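Side-chain contacts in glycoside transferase (Listeria monocytogenes, PDB 6R2M), which is an extracellular glycoside hydrolase, linked with exopolysaccharide and probably acting on such a polymer: residues Q23-K27 and E28-A32; P228-D231 and N232-T236; Q270-K274 and T275-K279; T299-F302 and D303-N306. One frame throughout, in Å; residues are numbered along the deposited sequence.

Interaction 1: residues Q23-K27 and E28-A32; sequences QTYVK and ENYTA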
loop_
_atom_site.group_PDB
_atom_site.type_symbol
_atom_site.label_atom_id
_atom_site.label_comp_id
_atom_site.label_asym_id
_atom_site.label_seq_id
_atom_site.Cartn_x
_atom_site.Cartn_y
_atom_site.Cartn_z
ATOM N N GLN A 23 8.789 14.188 8.624
ATOM C CA GLN A 23 9.643 13.450 9.554
ATOM C C GLN A 23 9.496 13.986 10.973
ATOM O O GLN A 23 9.359 13.215 11.930
ATOM C CB GLN A 23 11.106 13.527 9.099
ATOM C CG GLN A 23 11.361 12.908 7.723
ATOM C CD GLN A 23 11.341 13.944 6.599
ATOM O OE1 GLN A 23 10.342 14.629 6.386
ATOM N NE2 GLN A 23 12.448 14.057 5.880
ATOM N N THR A 24 9.524 15.315 11.123
ATOM C CA THR A 24 9.350 15.934 12.433
ATOM C C THR A 24 7.984 15.607 13.012
ATOM O O THR A 24 7.874 15.248 14.188
ATOM C CB THR A 24 9.537 17.443 12.314
ATOM O OG1 THR A 24 10.889 17.707 11.909
ATOM C CG2 THR A 24 9.276 18.146 13.650
ATOM N N TYR A 25 6.944 15.663 12.176
ATOM C CA TYR A 25 5.590 15.381 12.638
ATOM C C TYR A 25 5.432 13.916 13.029
ATOM O O TYR A 25 4.782 13.599 14.032
ATOM C CB TYR A 25 4.595 15.760 11.547
ATOM C CG TYR A 25 3.166 15.632 11.973
ATOM C CD1 TYR A 25 2.527 16.685 12.611
ATOM C CD2 TYR A 25 2.453 14.461 11.756
ATOM C CE1 TYR A 25 1.215 16.580 13.015
ATOM C CE2 TYR A 25 1.121 14.343 12.155
ATOM C CZ TYR A 25 0.515 15.426 12.779
ATOM O OH TYR A 25 -0.797 15.358 13.201
ATOM N N VAL A 26 6.047 13.008 12.268
ATOM C CA VAL A 26 5.959 11.593 12.611
ATOM C C VAL A 26 6.682 11.311 13.923
ATOM O O VAL A 26 6.181 10.573 14.779
ATOM C CB VAL A 26 6.513 10.748 11.453
ATOM C CG1 VAL A 26 6.746 9.295 11.913
ATOM C CG2 VAL A 26 5.531 10.807 10.274
ATOM N N LYS A 27 7.875 11.889 14.093
ATOM C CA LYS A 27 8.605 11.738 15.346
ATOM C C LYS A 27 7.775 12.225 16.530
ATOM O O LYS A 27 7.780 11.605 17.598
ATOM C CB LYS A 27 9.935 12.489 15.262
ATOM C CG LYS A 27 10.940 11.808 14.321
ATOM C CD LYS A 27 12.218 12.617 14.124
ATOM C CE LYS A 27 13.137 11.966 13.077
ATOM N NZ LYS A 27 14.128 12.940 12.563
ATOM N N GLU A 28 7.042 13.321 16.351
ATOM C CA GLU A 28 6.320 13.918 17.471
ATOM C C GLU A 28 4.975 13.247 17.738
ATOM O O GLU A 28 4.489 13.279 18.876
ATOM C CB GLU A 28 6.124 15.417 17.217
ATOM C CG GLU A 28 5.205 16.131 18.204
ATOM C CD GLU A 28 5.870 16.398 19.541
ATOM O OE1 GLU A 28 5.144 16.602 20.542
ATOM O OE2 GLU A 28 7.119 16.413 19.591
ATOM N N ASN A 29 4.351 12.638 16.734
ATOM C CA ASN A 29 2.963 12.226 16.897
ATOM C C ASN A 29 2.684 10.760 16.641
ATOM O O ASN A 29 1.706 10.244 17.178
ATOM C CB ASN A 29 2.055 13.042 15.979
ATOM C CG ASN A 29 2.020 14.498 16.371
ATOM O OD1 ASN A 29 1.381 14.864 17.357
ATOM N ND2 ASN A 29 2.725 15.342 15.616
ATOM N N TYR A 30 3.477 10.088 15.815
ATOM C CA TYR A 30 3.190 8.708 15.457
ATOM C C TYR A 30 4.297 7.759 15.890
ATOM O O TYR A 30 4.368 6.639 15.379
ATOM C CB TYR A 30 2.977 8.580 13.948
ATOM C CG TYR A 30 1.636 9.067 13.445
ATOM C CD1 TYR A 30 0.462 8.367 13.718
ATOM C CD2 TYR A 30 1.551 10.205 12.645
ATOM C CE1 TYR A 30 -0.763 8.811 13.232
ATOM C CE2 TYR A 30 0.333 10.652 12.146
ATOM C CZ TYR A 30 -0.817 9.958 12.447
ATOM O OH TYR A 30 -2.012 10.416 11.946
ATOM N N THR A 31 5.176 8.168 16.800
ATOM C CA THR A 31 6.289 7.319 17.203
ATOM C C THR A 31 6.170 6.951 18.672
ATOM O O THR A 31 6.066 7.829 19.535
ATOM C CB THR A 31 7.630 8.010 16.930
ATOM O OG1 THR A 31 7.695 8.380 15.552
ATOM C CG2 THR A 31 8.766 7.061 17.186
ATOM N N ALA A 32 6.198 5.654 18.951
ATOM C CA ALA A 32 6.217 5.179 20.325
ATOM C C ALA A 32 7.624 5.312 20.906
ATOM O O ALA A 32 8.593 5.610 20.202
ATOM C CB ALA A 32 5.739 3.726 20.393
HETATM O O HOH W 1 -2.207 13.386 12.122
HETATM O O HOH W 2 5.568 10.335 18.765
#

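Interaction 2: residues P228-D231 and N232-T236; sequences PNFD and NFLQT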
loop_
_atom_site.group_PDB
_atom_site.type_symbol
_atom_site.label_atom_id
_atom_site.label_comp_id
_atom_site.label_asym_id
_atom_site.label_seq_id
_atom_site.Cartn_x
_atom_site.Cartn_y
_atom_site.Cartn_z
ATOM N N PRO A 228 -13.658 -1.672 -17.098
ATOM C CA PRO A 228 -14.557 -0.563 -17.454
ATOM C C PRO A 228 -15.763 -0.420 -16.554
ATOM O O PRO A 228 -16.316 0.684 -16.471
ATOM C CB PRO A 228 -14.987 -0.903 -18.892
ATOM C CG PRO A 228 -14.885 -2.391 -18.959
ATOM C CD PRO A 228 -13.677 -2.744 -18.108
ATOM N N ASN A 229 -16.193 -1.491 -15.886
ATOM C CA ASN A 229 -17.337 -1.394 -14.995
ATOM C C ASN A 229 -16.976 -0.627 -13.740
ATOM O O ASN A 229 -17.734 0.240 -13.293
ATOM C CB ASN A 229 -17.829 -2.792 -14.642
ATOM C CG ASN A 229 -18.166 -3.579 -15.866
ATOM O OD1 ASN A 229 -19.167 -3.290 -16.515
ATOM N ND2 ASN A 229 -17.319 -4.547 -16.222
ATOM N N PHE A 230 -15.822 -0.933 -13.157
ATOM C CA PHE A 230 -15.390 -0.148 -12.014
ATOM C C PHE A 230 -15.064 1.279 -12.422
ATOM O O PHE A 230 -15.370 2.228 -11.687
ATOM C CB PHE A 230 -14.187 -0.810 -11.343
ATOM C CG PHE A 230 -13.821 -0.176 -10.050
ATOM C CD1 PHE A 230 -14.647 -0.304 -8.945
ATOM C CD2 PHE A 230 -12.638 0.536 -9.933
ATOM C CE1 PHE A 230 -14.301 0.288 -7.723
ATOM C CE2 PHE A 230 -12.288 1.123 -8.727
ATOM C CZ PHE A 230 -13.121 1.001 -7.622
ATOM N N ASP A 231 -14.417 1.454 -13.579
ATOM C CA ASP A 231 -14.061 2.801 -14.002
ATOM C C ASP A 231 -15.310 3.642 -14.197
ATOM O O ASP A 231 -15.359 4.794 -13.754
ATOM C CB ASP A 231 -13.232 2.756 -15.283
ATOM C CG ASP A 231 -12.621 4.102 -15.632
ATOM O OD1 ASP A 231 -11.805 4.610 -14.843
ATOM O OD2 ASP A 231 -12.963 4.659 -16.696
ATOM N N ASN A 232 -16.357 3.057 -14.792
ATOM C CA ASN A 232 -17.597 3.796 -14.989
ATOM C C ASN A 232 -18.247 4.153 -13.659
ATOM O O ASN A 232 -18.773 5.263 -13.496
ATOM C CB ASN A 232 -18.571 2.993 -15.842
ATOM C CG ASN A 232 -19.947 3.621 -15.878
ATOM O OD1 ASN A 232 -20.879 3.137 -15.231
ATOM N ND2 ASN A 232 -20.077 4.720 -16.615
ATOM N N PHE A 233 -18.224 3.239 -12.689
ATOM C CA PHE A 233 -18.761 3.569 -11.377
ATOM C C PHE A 233 -18.057 4.796 -10.806
ATOM O O PHE A 233 -18.700 5.715 -10.297
ATOM C CB PHE A 233 -18.614 2.378 -10.428
ATOM C CG PHE A 233 -19.107 2.665 -9.045
ATOM C CD1 PHE A 233 -20.454 2.673 -8.776
ATOM C CD2 PHE A 233 -18.213 2.938 -8.019
ATOM C CE1 PHE A 233 -20.921 2.951 -7.495
ATOM C CE2 PHE A 233 -18.673 3.211 -6.731
ATOM C CZ PHE A 233 -20.026 3.215 -6.479
ATOM N N LEU A 234 -16.729 4.822 -10.875
ATOM C CA LEU A 234 -15.990 5.966 -10.347
ATOM C C LEU A 234 -16.393 7.247 -11.054
ATOM O O LEU A 234 -16.631 8.277 -10.410
ATOM C CB LEU A 234 -14.481 5.731 -10.479
ATOM C CG LEU A 234 -13.856 4.593 -9.670
ATOM C CD1 LEU A 234 -12.366 4.512 -9.960
ATOM C CD2 LEU A 234 -14.099 4.750 -8.175
ATOM N N GLN A 235 -16.479 7.200 -12.387
ATOM C CA GLN A 235 -16.815 8.398 -13.149
ATOM C C GLN A 235 -18.208 8.902 -12.804
ATOM O O GLN A 235 -18.416 10.114 -12.648
ATOM C CB GLN A 235 -16.687 8.117 -14.648
ATOM C CG GLN A 235 -15.237 8.041 -15.122
ATOM C CD GLN A 235 -15.114 7.553 -16.551
ATOM O OE1 GLN A 235 -16.114 7.235 -17.196
ATOM N NE2 GLN A 235 -13.882 7.486 -17.053
ATOM N N THR A 236 -19.179 7.993 -12.669
ATOM C CA THR A 236 -20.549 8.438 -12.424
ATOM C C THR A 236 -20.739 8.929 -10.990
ATOM O O THR A 236 -21.539 9.843 -10.754
ATOM C CB THR A 236 -21.546 7.324 -12.753
ATOM O OG1 THR A 236 -21.337 6.196 -11.885
ATOM C CG2 THR A 236 -21.401 6.883 -14.204
HETATM O O HOH W 3 -20.372 0.583 -13.824
HETATM O O HOH W 4 -15.939 4.373 -18.424
#

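Interaction 3: residues Q270-K274 and T275-K279; sequences QYFNK and TNQAK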
loop_
_atom_site.group_PDB
_atom_site.type_symbol
_atom_site.label_atom_id
_atom_site.label_comp_id
_atom_site.label_asym_id
_atom_site.label_seq_id
_atom_site.Cartn_x
_atom_site.Cartn_y
_atom_site.Cartn_z
ATOM N N GLN A 270 -3.880 8.791 -7.869
ATOM C CA GLN A 270 -2.879 7.962 -8.540
ATOM C C GLN A 270 -3.473 7.218 -9.731
ATOM O O GLN A 270 -2.855 7.143 -10.798
ATOM C CB GLN A 270 -2.280 6.950 -7.561
ATOM C CG GLN A 270 -1.567 7.582 -6.392
ATOM C CD GLN A 270 -1.156 6.559 -5.341
ATOM O OE1 GLN A 270 -0.903 5.398 -5.652
ATOM N NE2 GLN A 270 -1.103 6.990 -4.088
ATOM N N TYR A 271 -4.674 6.668 -9.558
ATOM C CA TYR A 271 -5.312 5.879 -10.606
ATOM C C TYR A 271 -5.671 6.743 -11.810
ATOM O O TYR A 271 -5.417 6.367 -12.967
ATOM C CB TYR A 271 -6.557 5.209 -10.018
ATOM C CG TYR A 271 -7.534 4.610 -11.016
ATOM C CD1 TYR A 271 -7.383 3.298 -11.449
ATOM C CD2 TYR A 271 -8.621 5.346 -11.489
ATOM C CE1 TYR A 271 -8.287 2.729 -12.322
ATOM C CE2 TYR A 271 -9.525 4.792 -12.375
ATOM C CZ TYR A 271 -9.349 3.488 -12.788
ATOM O OH TYR A 271 -10.253 2.949 -13.671
ATOM N N PHE A 272 -6.261 7.915 -11.564
ATOM C CA PHE A 272 -6.636 8.769 -12.682
ATOM C C PHE A 272 -5.404 9.282 -13.409
ATOM O O PHE A 272 -5.404 9.375 -14.637
ATOM C CB PHE A 272 -7.511 9.923 -12.178
ATOM C CG PHE A 272 -8.928 9.523 -11.900
ATOM C CD1 PHE A 272 -9.592 8.646 -12.748
ATOM C CD2 PHE A 272 -9.604 10.021 -10.788
ATOM C CE1 PHE A 272 -10.917 8.293 -12.496
ATOM C CE2 PHE A 272 -10.921 9.668 -10.545
ATOM C CZ PHE A 272 -11.574 8.796 -11.393
ATOM N N ASN A 273 -4.313 9.529 -12.690
ATOM C CA ASN A 273 -3.113 9.989 -13.378
ATOM C C ASN A 273 -2.434 8.856 -14.152
ATOM O O ASN A 273 -1.909 9.082 -15.248
ATOM C CB ASN A 273 -2.190 10.664 -12.372
ATOM C CG ASN A 273 -2.772 11.986 -11.876
ATOM O OD1 ASN A 273 -3.502 12.662 -12.609
ATOM N ND2 ASN A 273 -2.473 12.348 -10.638
ATOM N N LYS A 274 -2.483 7.624 -13.638
ATOM C CA LYS A 274 -1.920 6.492 -14.372
ATOM C C LYS A 274 -2.719 6.167 -15.630
ATOM O O LYS A 274 -2.154 5.664 -16.607
ATOM C CB LYS A 274 -1.861 5.248 -13.477
ATOM C CG LYS A 274 -0.816 5.326 -12.362
ATOM C CD LYS A 274 -1.141 4.374 -11.221
ATOM C CE LYS A 274 -0.953 2.922 -11.632
ATOM N NZ LYS A 274 0.494 2.550 -11.649
ATOM N N THR A 275 -4.030 6.415 -15.619
ATOM C CA THR A 275 -4.914 5.991 -16.696
ATOM C C THR A 275 -5.308 7.135 -17.623
ATOM O O THR A 275 -6.289 7.013 -18.365
ATOM C CB THR A 275 -6.154 5.316 -16.113
ATOM O OG1 THR A 275 -6.893 6.253 -15.308
ATOM C CG2 THR A 275 -5.726 4.150 -15.241
ATOM N N ASN A 276 -4.558 8.238 -17.586
ATOM C CA ASN A 276 -4.718 9.336 -18.536
ATOM C C ASN A 276 -6.083 9.998 -18.382
ATOM O O ASN A 276 -6.780 10.276 -19.359
ATOM C CB ASN A 276 -4.490 8.851 -19.971
ATOM C CG ASN A 276 -4.241 9.990 -20.940
ATOM O OD1 ASN A 276 -3.689 11.026 -20.566
ATOM N ND2 ASN A 276 -4.646 9.802 -22.193
ATOM N N GLN A 277 -6.480 10.234 -17.136
ATOM C CA GLN A 277 -7.730 10.919 -16.828
ATOM C C GLN A 277 -7.396 12.180 -16.045
ATOM O O GLN A 277 -7.656 12.261 -14.847
ATOM C CB GLN A 277 -8.676 9.994 -16.050
ATOM C CG GLN A 277 -8.966 8.677 -16.746
ATOM C CD GLN A 277 -10.143 7.931 -16.139
ATOM O OE1 GLN A 277 -11.264 8.450 -16.054
ATOM N NE2 GLN A 277 -9.885 6.706 -15.699
ATOM N N ALA A 278 -6.816 13.164 -16.735
ATOM C CA ALA A 278 -6.212 14.300 -16.041
ATOM C C ALA A 278 -7.256 15.168 -15.343
ATOM O O ALA A 278 -7.016 15.661 -14.234
ATOM C CB ALA A 278 -5.390 15.135 -17.027
ATOM N N LYS A 279 -8.415 15.375 -15.970
ATOM C CA LYS A 279 -9.452 16.185 -15.340
ATOM C C LYS A 279 -9.957 15.533 -14.059
ATOM O O LYS A 279 -10.096 16.196 -13.021
ATOM C CB LYS A 279 -10.601 16.416 -16.317
ATOM C CG LYS A 279 -11.688 17.326 -15.773
ATOM C CD LYS A 279 -12.690 17.662 -16.870
ATOM C CE LYS A 279 -11.961 18.083 -18.145
ATOM N NZ LYS A 279 -12.878 18.337 -19.291
HETATM O O HOH W 5 -4.329 15.516 -13.303
#

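Interaction 4: residues T299-F302 and D303-N306; sequences THFF and DYIN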
loop_
_atom_site.group_PDB
_atom_site.type_symbol
_atom_site.label_atom_id
_atom_site.label_comp_id
_atom_site.label_asym_id
_atom_site.label_seq_id
_atom_site.Cartn_x
_atom_site.Cartn_y
_atom_site.Cartn_z
ATOM N N THR A 299 -6.648 10.161 12.950
ATOM C CA THR A 299 -6.158 9.888 11.601
ATOM C C THR A 299 -5.210 8.701 11.649
ATOM O O THR A 299 -4.084 8.813 12.148
ATOM C CB THR A 299 -5.441 11.104 11.019
ATOM O OG1 THR A 299 -6.321 12.234 11.064
ATOM C CG2 THR A 299 -5.031 10.871 9.576
ATOM N N HIS A 300 -5.650 7.580 11.093
ATOM C CA HIS A 300 -4.767 6.432 10.944
ATOM C C HIS A 300 -3.533 6.840 10.156
ATOM O O HIS A 300 -3.622 7.596 9.190
ATOM C CB HIS A 300 -5.520 5.327 10.223
ATOM C CG HIS A 300 -4.888 3.979 10.320
ATOM N ND1 HIS A 300 -3.681 3.672 9.727
ATOM C CD2 HIS A 300 -5.325 2.840 10.904
ATOM C CE1 HIS A 300 -3.389 2.405 9.966
ATOM N NE2 HIS A 300 -4.373 1.877 10.674
ATOM N N PHE A 301 -2.374 6.345 10.588
ATOM C CA PHE A 301 -1.144 6.632 9.858
ATOM C C PHE A 301 -1.293 6.342 8.366
ATOM O O PHE A 301 -0.750 7.072 7.525
ATOM C CB PHE A 301 0.013 5.828 10.448
ATOM C CG PHE A 301 1.337 6.226 9.900
ATOM C CD1 PHE A 301 1.948 7.393 10.321
ATOM C CD2 PHE A 301 1.960 5.444 8.928
ATOM C CE1 PHE A 301 3.189 7.764 9.789
ATOM C CE2 PHE A 301 3.178 5.795 8.402
ATOM C CZ PHE A 301 3.800 6.961 8.829
ATOM N N PHE A 302 -2.016 5.272 8.016
ATOM C CA PHE A 302 -2.220 4.929 6.606
ATOM C C PHE A 302 -2.807 6.096 5.829
ATOM O O PHE A 302 -2.367 6.387 4.712
ATOM C CB PHE A 302 -3.144 3.721 6.489
ATOM C CG PHE A 302 -3.223 3.119 5.101
ATOM C CD1 PHE A 302 -2.245 2.241 4.647
ATOM C CD2 PHE A 302 -4.326 3.360 4.282
ATOM C CE1 PHE A 302 -2.356 1.634 3.387
ATOM C CE2 PHE A 302 -4.429 2.768 3.037
ATOM C CZ PHE A 302 -3.451 1.901 2.587
ATOM N N ASP A 303 -3.797 6.787 6.413
ATOM C CA ASP A 303 -4.388 7.942 5.740
ATOM C C ASP A 303 -3.419 9.116 5.722
ATOM O O ASP A 303 -3.225 9.762 4.684
ATOM C CB ASP A 303 -5.691 8.347 6.435
ATOM C CG ASP A 303 -6.822 7.379 6.174
ATOM O OD1 ASP A 303 -7.020 6.987 5.012
ATOM O OD2 ASP A 303 -7.517 7.011 7.145
ATOM N N TYR A 304 -2.793 9.396 6.863
ATOM C CA TYR A 304 -1.867 10.515 6.949
ATOM C C TYR A 304 -0.757 10.373 5.916
ATOM O O TYR A 304 -0.492 11.294 5.137
ATOM C CB TYR A 304 -1.282 10.597 8.361
ATOM C CG TYR A 304 -0.137 11.576 8.456
ATOM C CD1 TYR A 304 -0.378 12.939 8.585
ATOM C CD2 TYR A 304 1.178 11.150 8.364
ATOM C CE1 TYR A 304 0.667 13.841 8.631
ATOM C CE2 TYR A 304 2.226 12.045 8.419
ATOM C CZ TYR A 304 1.965 13.383 8.555
ATOM O OH TYR A 304 3.039 14.253 8.604
ATOM N N ILE A 305 -0.119 9.202 5.872
ATOM C CA ILE A 305 1.107 9.102 5.093
ATOM C C ILE A 305 0.809 8.919 3.610
ATOM O O ILE A 305 1.595 9.358 2.766
ATOM C CB ILE A 305 2.006 7.974 5.635
ATOM C CG1 ILE A 305 3.435 8.125 5.104
ATOM C CG2 ILE A 305 1.440 6.574 5.329
ATOM C CD1 ILE A 305 4.188 9.324 5.702
ATOM N N ASN A 306 -0.310 8.277 3.248
ATOM C CA ASN A 306 -0.634 8.182 1.830
ATOM C C ASN A 306 -1.030 9.535 1.257
ATOM O O ASN A 306 -0.752 9.807 0.081
ATOM C CB ASN A 306 -1.740 7.155 1.591
ATOM C CG ASN A 306 -1.193 5.740 1.435
ATOM O OD1 ASN A 306 -0.484 5.453 0.484
ATOM N ND2 ASN A 306 -1.513 4.863 2.375
HETATM O O HOH W 6 -8.076 7.689 9.586
#

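Interaction 1: residues Q23-K27 and E28-A32
Thr31 OG1 donates to Val26 O at 2.8 Å, and Tyr30 N reaches the same oxygen at 2.9 Å from the opposite face of its carbonyl plane. Two donors therefore grip one carbonyl at the end of helix 21-29, where Tyr30 is the first residue to leave helical geometry. A threonine suits the position just beyond, because its hydroxyl lies close to the backbone and can serve a carbonyl that the helix is about to leave behind. A water continues the turn, donating a hydrogen bond to Lys27 O and accepting one from Thr31 N.

One residue earlier, at the same four-residue spacing, Asn29 ND2 donates to Tyr25 O at 3.1 Å, in the carbonyl plane and on a lone pair. The same amide nitrogen lies over one face of the Tyr25 ring, 3.2 Å above its plane and displaced toward the rim, with ring and amide planes 37° apart. With CG anti to the backbone N (chi1 -174°), Tyr25 swings its ring along the helix to Asn29. OD1 of that amide bonds Lys41 NZ, so both ends are held and its rotation is fixed.

Packing is lighter: Tyr30 CE2 comes to the edge of the Tyr25 ring, 3.8 Å from Tyr25 CE2, and one water joins the two phenol oxygens. Tyr30 OH also bonds to Thr299 O. Both tyrosine rings meet Tyr304, and Val26 rests on Phe301 and Tyr304, so this helix end leans on helix 301-312; Val26 also touches Tyr56 of helix 50-62.

Interaction 2: residues P228-D231 and N232-T236
Asn232 N donates to Pro228 O at 2.9 Å, the shortest bond between the two segments and an i to i+4 bond in the first turn of helix 228-241. Proline fits this first turn, where its missing N-H costs no helical bond. Beside it, a water donates to both Asn229 O and Asn232 OD1, bridging a first-turn carbonyl and an exposed amide.

Gln235 NE2 comes within 3.0 Å of Asp231 OD2, but at an angle too poor for a hydrogen bond, the amide and carboxylate planes 70° apart; a water bridges Gln235 OE1 and, weakly, Asp231 OD2. A carboxylate suits a site where Tyr271 OH, from helix 262-274, and Gln277 NE2, from the N-cap of helix 278-290, converge on Asp231 OD1; the Gln235 amide donates from NE2 to Gln277 OE1.

On the buried side, Leu234 CG sits over one face of the Phe230 ring in a CH-pi contact, 4.3 Å from its centroid, and its CD1 touches ring atom CE2 at 3.6 Å. Phe230 CG lies anti to its N (chi1 -171°), bringing the ring alongside the next turn.

Phe230 also packs against helix 209-223, Leu234 against Leu268 and Tyr271 of helix 262-274, and Phe233 edge-to-face with Phe189 and Tyr248.

Interaction 3: residues Q270-K274 and T275-K279
The turn between helix 262-274 and helix 278-290 is built on carbonyls of the last turn of the first helix, with Thr275 the first residue to leave helical geometry and Gln277 at the N-cap position of the second. Tyr271 O receives two bonds from Thr275, one from OG1 at 2.8 Å and one from the backbone N at 3.0 Å, arriving from opposite faces of the carbonyl plane. The hydroxyl can do this because chi1 of 63° sets it between the backbone N and the carbonyl carbon, and that choice also leaves CG2 over one face of the Tyr271 ring. The next carbonyl, Phe272 O, takes Gln277 N at 2.9 Å. Between them Asn276 adopts left-handed helical angles (phi 65°), which asparagine tolerates well, and the helix end resembles a Schellman motif.

The extended side chain of Gln277 reaches back to the end of helix 262-274. Its NE2 donates to Thr275 OG1 at 3.1 Å, so this one hydroxyl both gives and accepts. The amide reaches the Phe272 ring with NE2 at the edge, in the ring plane and 3.5 Å from CD1; ring and amide planes are 74° apart.

Chemically, the long amide of Gln277 suits a place with several polar neighbours, Asn280 and helix 228-241 among them. The negative charge of Asp231 probably strengthens the bonds that tie the turn to that helix.

Interaction 4: residues T299-F302 and D303-N306
With CG anti to the backbone N in both Phe301 (chi1 -171°) and Phe302 (chi1 -169°), each ring lies along the first turn of helix 301-312 and meets the residue four places on. The Phe301 ring carries Ile305 CB over one face in a CH-pi contact, 4.0 Å from the centroid, and Ile305 CG2 touches CE2 at 3.6 Å. A beta-branched residue suits this position, presenting two branches to one ring.

The Phe302 ring receives a polar group instead: Asn306 ND2 stands 3.3 Å above the centre of its face, the amide turned 68° from the ring. The same ND2 donates to Phe302 O at 2.9 Å, while Asn306 N reaches that oxygen at 3.2 Å from the opposite face of its plane.

At the helix start, His300 is the N-cap. Its ND1 accepts from Phe302 N at 2.9 Å, almost exactly in the ring plane, and a water links His300 N to Asp303 OD2. The other carboxylate oxygen, Asp303 OD1, accepts from Ala263 N.

ND1 thus serves as acceptor for a first-turn N-H that has no helical acceptor. The amide of Asn306, set against an aromatic face and a carbonyl, keeps its donor end bonded within a buried contact.

All four contacts are local, within a helix or at its end, but they fall into two neighbourhoods. Interactions 1 and 4 join helix 21-29 to helix 301-312 through aromatic rings and one tyrosine-to-carbonyl bond; interaction 4 is the more buried, interaction 1 only partly so. Interactions 2 and 3 touch on another side of the fold, joining helix 228-241 to the last turn of helix 262-274 and the turn that follows through amides, a carboxylate and a phenol; both are partly exposed. Interactions 1 and 2 lie on opposite sides of the chain's centre, about 38 Å between centres. Threonine hydroxyls finish helices in interactions 1 and 3, whereas a histidine begins one in interaction 4.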